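Local coordinates for protein beta-glucosidase (Saccharopolyspora erythraea D, PDB 5M6G) that probably hydrolyses terminal, non-reducing beta-D-glucosyl residues and releases beta-D-glucose, as a member of glycosyl hydrolase family 3, at residues H145-V158 against T193-M207. Residues are numbered along the deposited sequence; the frame is centred on the assembly and turned at random. Where two conformers were deposited one is given.
Sequences HNIGLGATGNPDLV and TYESFGEKSENASAM. With MG (magnesium ion), chain D.
The side-chain amide of N146 does two jobs against 193-207. Its ND2 donates to E195 O (2.8 Å), the acceptor close to the amide plane but the donor above the plane of that carbonyl, and its flat group stacks on F197, the amide and ring planes only 21° apart, with CG over the rim of the ring. Asparagine suits the place, offering both an N-H and a flat surface. The opposite face of F197 is covered by M207 CB, and L149 CB meets the ring's edge 3.9 Å from CE1. G150 CA makes a CA-H...O contact with F197 O (3.3 Å), an oxygen buried here with no hydrogen-bond donor; a CB on G150 would clash with it, hence glycine. In the conformer described, a bend at chi2 (-55°) brings M207 SD to V158 CG2 (3.7 Å), and the extended last bond takes CE on toward L149 O and the G153-N154 turn between helices 146-152 and 155-170, a path that unbranched methionine can follow. Both segments belong to the family 3 N-terminal domain, of the TIM-barrel clan, and helix 146-152 also packs on W560 in the other domain's sheet. At the start of that helix, I147 N donates to Y194 O (3.0 Å), and Y194 meets the N-cap residue H145 edge-to-face, ring planes at 57°, with Y194 CE1 over the imidazole centre. Histidine supplies both this face and a hydrogen bond from NE2 to G447 O; Y194 OH hydrogen-bonds to Y503 O, and both rings are thereby limited in turning. An alanine in place of H145 would probably cost G447 O this bond and leave the edge of Y194 without the imidazole face. Further out, E195 forms a salt bridge to sorbitol-binding R192, and E199 OE1 binds a magnesium ion (2.2 Å) with I596 O, N597 OD1 and two waters.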
loop_
_atom_site.group_PDB
_atom_site.type_symbol
_atom_site.label_atom_id
_atom_site.label_comp_id
_atom_site.label_asym_id
_atom_site.label_seq_id
_atom_site.Cartn_x
_atom_site.Cartn_y
_atom_site.Cartn_z
ATOM N N HIS A 145 -7.863 1.285 -2.171
ATOM C CA HIS A 145 -6.898 0.982 -1.126
ATOM C C HIS A 145 -7.331 -0.262 -0.347
ATOM O O HIS A 145 -8.474 -0.735 -0.439
ATOM C CB HIS A 145 -6.714 2.175 -0.189
ATOM C CG HIS A 145 -5.662 3.146 -0.639
ATOM N ND1 HIS A 145 -4.340 2.788 -0.822
ATOM C CD2 HIS A 145 -5.742 4.462 -0.951
ATOM C CE1 HIS A 145 -3.648 3.846 -1.207
ATOM N NE2 HIS A 145 -4.478 4.875 -1.302
ATOM N N ASN A 146 -6.382 -0.786 0.432
ATOM C CA ASN A 146 -6.541 -2.095 1.063
ATOM C C ASN A 146 -7.804 -2.197 1.921
ATOM O O ASN A 146 -8.445 -3.253 1.950
ATOM C CB ASN A 146 -5.304 -2.419 1.908
ATOM C CG ASN A 146 -4.140 -2.900 1.063
ATOM O OD1 ASN A 146 -4.301 -3.146 -0.125
ATOM N ND2 ASN A 146 -2.967 -3.058 1.680
ATOM N N ILE A 147 -8.169 -1.137 2.644
ATOM C CA ILE A 147 -9.311 -1.264 3.551
ATOM C C ILE A 147 -10.573 -1.620 2.765
ATOM O O ILE A 147 -11.315 -2.535 3.142
ATOM C CB ILE A 147 -9.485 0.006 4.413
ATOM C CG1 ILE A 147 -10.650 -0.162 5.397
ATOM C CG2 ILE A 147 -9.712 1.266 3.554
ATOM C CD1 ILE A 147 -10.793 0.985 6.386
ATOM N N GLY A 148 -10.799 -0.956 1.622
ATOM C CA GLY A 148 -11.926 -1.326 0.777
ATOM C C GLY A 148 -11.782 -2.714 0.182
ATOM O O GLY A 148 -12.760 -3.459 0.080
ATOM N N LEU A 149 -10.555 -3.088 -0.211
ATOM C CA LEU A 149 -10.321 -4.454 -0.668
ATOM C C LEU A 149 -10.668 -5.467 0.420
ATOM O O LEU A 149 -11.245 -6.521 0.131
ATOM C CB LEU A 149 -8.869 -4.617 -1.124
ATOM C CG LEU A 149 -8.482 -3.743 -2.332
ATOM C CD1 LEU A 149 -7.056 -4.094 -2.847
ATOM C CD2 LEU A 149 -9.522 -3.830 -3.489
ATOM N N GLY A 150 -10.327 -5.168 1.677
ATOM C CA GLY A 150 -10.725 -6.055 2.763
ATOM C C GLY A 150 -12.232 -6.146 2.888
ATOM O O GLY A 150 -12.784 -7.215 3.154
ATOM N N ALA A 151 -12.918 -5.022 2.672
ATOM C CA ALA A 151 -14.379 -5.003 2.706
ATOM C C ALA A 151 -14.998 -5.886 1.632
ATOM O O ALA A 151 -16.120 -6.367 1.822
ATOM C CB ALA A 151 -14.881 -3.566 2.565
ATOM N N THR A 152 -14.291 -6.150 0.526
ATOM C CA THR A 152 -14.864 -7.026 -0.496
ATOM C C THR A 152 -15.009 -8.456 -0.011
ATOM O O THR A 152 -15.840 -9.193 -0.552
ATOM C CB THR A 152 -14.005 -7.057 -1.763
ATOM O OG1 THR A 152 -12.794 -7.780 -1.484
ATOM C CG2 THR A 152 -13.678 -5.648 -2.241
ATOM N N GLY A 153 -14.209 -8.862 0.976
ATOM C CA GLY A 153 -14.141 -10.257 1.385
ATOM C C GLY A 153 -13.794 -11.218 0.268
ATOM O O GLY A 153 -14.170 -12.392 0.333
ATOM N N ASN A 154 -13.066 -10.756 -0.753
ATOM C CA ASN A 154 -12.837 -11.512 -1.984
ATOM C C ASN A 154 -11.339 -11.644 -2.247
ATOM O O ASN A 154 -10.749 -10.813 -2.958
ATOM C CB ASN A 154 -13.545 -10.822 -3.148
ATOM C CG ASN A 154 -13.501 -11.624 -4.422
ATOM O OD1 ASN A 154 -12.745 -12.590 -4.539
ATOM N ND2 ASN A 154 -14.318 -11.219 -5.402
ATOM N N PRO A 155 -10.684 -12.678 -1.702
ATOM C CA PRO A 155 -9.231 -12.830 -1.924
ATOM C C PRO A 155 -8.858 -13.085 -3.369
ATOM O O PRO A 155 -7.761 -12.700 -3.802
ATOM C CB PRO A 155 -8.856 -14.032 -1.042
ATOM C CG PRO A 155 -10.004 -14.198 -0.084
ATOM C CD PRO A 155 -11.224 -13.688 -0.777
ATOM N N ASP A 156 -9.714 -13.764 -4.124
ATOM C CA ASP A 156 -9.391 -14.014 -5.522
ATOM C C ASP A 156 -9.303 -12.707 -6.300
ATOM O O ASP A 156 -8.409 -12.526 -7.139
ATOM C CB ASP A 156 -10.428 -14.949 -6.132
ATOM C CG ASP A 156 -9.985 -15.501 -7.456
ATOM O OD1 ASP A 156 -9.056 -16.340 -7.456
ATOM O OD2 ASP A 156 -10.554 -15.097 -8.487
ATOM N N LEU A 157 -10.213 -11.774 -6.011
ATOM C CA LEU A 157 -10.170 -10.453 -6.629
ATOM C C LEU A 157 -8.882 -9.715 -6.285
ATOM O O LEU A 157 -8.283 -9.059 -7.144
ATOM C CB LEU A 157 -11.375 -9.635 -6.170
ATOM C CG LEU A 157 -11.441 -8.180 -6.632
ATOM C CD1 LEU A 157 -11.766 -8.140 -8.118
ATOM C CD2 LEU A 157 -12.494 -7.419 -5.806
ATOM N N VAL A 158 -8.457 -9.787 -5.022
ATOM C CA VAL A 158 -7.229 -9.113 -4.612
ATOM C C VAL A 158 -6.030 -9.727 -5.325
ATOM O O VAL A 158 -5.105 -9.019 -5.750
ATOM C CB VAL A 158 -7.098 -9.163 -3.077
ATOM C CG1 VAL A 158 -5.658 -8.876 -2.608
ATOM C CG2 VAL A 158 -8.102 -8.190 -2.447
ATOM N N THR A 193 -4.462 3.345 8.549
ATOM C CA THR A 193 -5.582 2.419 8.659
ATOM C C THR A 193 -6.071 1.976 7.282
ATOM O O THR A 193 -6.450 0.815 7.094
ATOM C CB THR A 193 -6.718 3.071 9.456
ATOM O OG1 THR A 193 -6.270 3.321 10.795
ATOM C CG2 THR A 193 -7.954 2.168 9.496
ATOM N N TYR A 194 -6.052 2.881 6.299
ATOM C CA TYR A 194 -6.567 2.521 4.980
ATOM C C TYR A 194 -5.643 1.573 4.240
ATOM O O TYR A 194 -6.075 0.929 3.279
ATOM C CB TYR A 194 -6.816 3.765 4.123
ATOM C CG TYR A 194 -5.591 4.527 3.623
ATOM C CD1 TYR A 194 -4.886 4.119 2.481
ATOM C CD2 TYR A 194 -5.179 5.683 4.257
ATOM C CE1 TYR A 194 -3.788 4.847 2.018
ATOM C CE2 TYR A 194 -4.092 6.404 3.809
ATOM C CZ TYR A 194 -3.404 5.987 2.688
ATOM O OH TYR A 194 -2.333 6.730 2.257
ATOM N N GLU A 195 -4.380 1.479 4.650
ATOM C CA GLU A 195 -3.487 0.514 4.028
ATOM C C GLU A 195 -3.657 -0.886 4.596
ATOM O O GLU A 195 -2.983 -1.812 4.141
ATOM C CB GLU A 195 -2.041 0.976 4.187
ATOM C CG GLU A 195 -1.825 2.372 3.632
ATOM C CD GLU A 195 -0.364 2.684 3.421
ATOM O OE1 GLU A 195 0.285 1.961 2.637
ATOM O OE2 GLU A 195 0.126 3.652 4.040
ATOM N N SER A 196 -4.540 -1.063 5.576
ATOM C CA SER A 196 -4.771 -2.354 6.206
ATOM C C SER A 196 -6.007 -3.019 5.614
ATOM O O SER A 196 -7.042 -2.374 5.413
ATOM C CB SER A 196 -4.942 -2.180 7.721
ATOM O OG SER A 196 -5.346 -3.375 8.370
ATOM N N PHE A 197 -5.909 -4.320 5.357
ATOM C CA PHE A 197 -7.073 -5.068 4.906
ATOM C C PHE A 197 -8.140 -5.224 5.989
ATOM O O PHE A 197 -9.287 -5.560 5.672
ATOM C CB PHE A 197 -6.652 -6.443 4.416
ATOM C CG PHE A 197 -5.864 -6.417 3.149
ATOM C CD1 PHE A 197 -6.477 -6.085 1.949
ATOM C CD2 PHE A 197 -4.513 -6.750 3.152
ATOM C CE1 PHE A 197 -5.750 -6.081 0.747
ATOM C CE2 PHE A 197 -3.784 -6.756 1.968
ATOM C CZ PHE A 197 -4.403 -6.411 0.761
ATOM N N GLY A 198 -7.810 -5.010 7.250
ATOM C CA GLY A 198 -8.840 -5.112 8.267
ATOM C C GLY A 198 -8.239 -5.267 9.641
ATOM O O GLY A 198 -7.036 -5.455 9.809
ATOM N N GLU A 199 -9.117 -5.184 10.639
ATOM C CA GLU A 199 -8.688 -5.232 12.030
ATOM C C GLU A 199 -8.464 -6.650 12.538
ATOM O O GLU A 199 -7.904 -6.817 13.627
ATOM C CB GLU A 199 -9.722 -4.538 12.923
ATOM C CG GLU A 199 -10.965 -5.372 13.148
ATOM C CD GLU A 199 -12.047 -4.630 13.917
ATOM O OE1 GLU A 199 -11.973 -3.386 14.003
ATOM O OE2 GLU A 199 -12.971 -5.298 14.426
ATOM N N LYS A 200 -8.908 -7.668 11.807
ATOM C CA LYS A 200 -8.775 -9.051 12.241
ATOM C C LYS A 200 -7.685 -9.737 11.439
ATOM O O LYS A 200 -7.599 -9.569 10.219
ATOM C CB LYS A 200 -10.087 -9.816 12.092
ATOM C CG LYS A 200 -11.198 -9.265 12.964
ATOM C CD LYS A 200 -12.495 -10.023 12.756
ATOM C CE LYS A 200 -12.436 -11.409 13.355
ATOM N NZ LYS A 200 -12.980 -11.391 14.730
ATOM N N SER A 201 -6.852 -10.515 12.135
ATOM C CA SER A 201 -5.778 -11.233 11.456
ATOM C C SER A 201 -6.301 -12.080 10.302
ATOM O O SER A 201 -5.598 -12.247 9.302
ATOM C CB SER A 201 -5.017 -12.112 12.456
ATOM O OG SER A 201 -5.868 -13.126 12.933
ATOM N N GLU A 202 -7.517 -12.635 10.432
ATOM C CA GLU A 202 -8.176 -13.306 9.311
ATOM C C GLU A 202 -8.183 -12.428 8.067
ATOM O O GLU A 202 -7.900 -12.893 6.958
ATOM C CB GLU A 202 -9.616 -13.675 9.697
ATOM C CG GLU A 202 -10.624 -13.601 8.533
ATOM C CD GLU A 202 -11.919 -12.849 8.877
ATOM O OE1 GLU A 202 -12.419 -12.974 10.014
ATOM O OE2 GLU A 202 -12.439 -12.129 7.999
ATOM N N ASN A 203 -8.542 -11.153 8.234
ATOM C CA ASN A 203 -8.678 -10.257 7.093
ATOM C C ASN A 203 -7.373 -10.192 6.322
ATOM O O ASN A 203 -7.299 -10.592 5.153
ATOM C CB ASN A 203 -9.101 -8.851 7.558
ATOM C CG ASN A 203 -10.504 -8.815 8.172
ATOM O OD1 ASN A 203 -11.395 -9.552 7.746
ATOM N ND2 ASN A 203 -10.710 -7.929 9.167
ATOM N N ALA A 204 -6.320 -9.707 6.979
ATOM C CA ALA A 204 -5.045 -9.536 6.301
ATOM C C ALA A 204 -4.507 -10.863 5.792
ATOM O O ALA A 204 -3.998 -10.935 4.674
ATOM C CB ALA A 204 -4.040 -8.869 7.241
ATOM N N SER A 205 -4.602 -11.926 6.599
ATOM C CA SER A 205 -4.053 -13.214 6.175
ATOM C C SER A 205 -4.694 -13.691 4.876
ATOM O O SER A 205 -4.000 -14.144 3.956
ATOM C CB SER A 205 -4.239 -14.260 7.275
ATOM O OG SER A 205 -3.469 -13.935 8.413
ATOM N N ALA A 206 -6.021 -13.596 4.778
ATOM C CA ALA A 206 -6.687 -14.011 3.553
ATOM C C ALA A 206 -6.246 -13.167 2.370
ATOM O O ALA A 206 -6.115 -13.680 1.250
ATOM C CB ALA A 206 -8.205 -13.929 3.731
ATOM N N MET A 207 -5.983 -11.886 2.590
ATOM C CA MET A 207 -5.659 -11.006 1.480
ATOM C C MET A 207 -4.171 -11.012 1.125
ATOM O O MET A 207 -3.755 -10.252 0.245
ATOM C CB MET A 207 -6.141 -9.585 1.765
ATOM C CG MET A 207 -7.647 -9.498 2.005
ATOM S SD MET A 207 -8.592 -10.214 0.645
ATOM C CE MET A 207 -10.216 -9.508 0.997
HETATM MG MG MG D . -10.805 -1.816 14.909
HETATM O O HOH W 1 -9.167 -0.928 13.729
HETATM O O HOH W 2 -12.146 -0.105 14.201
#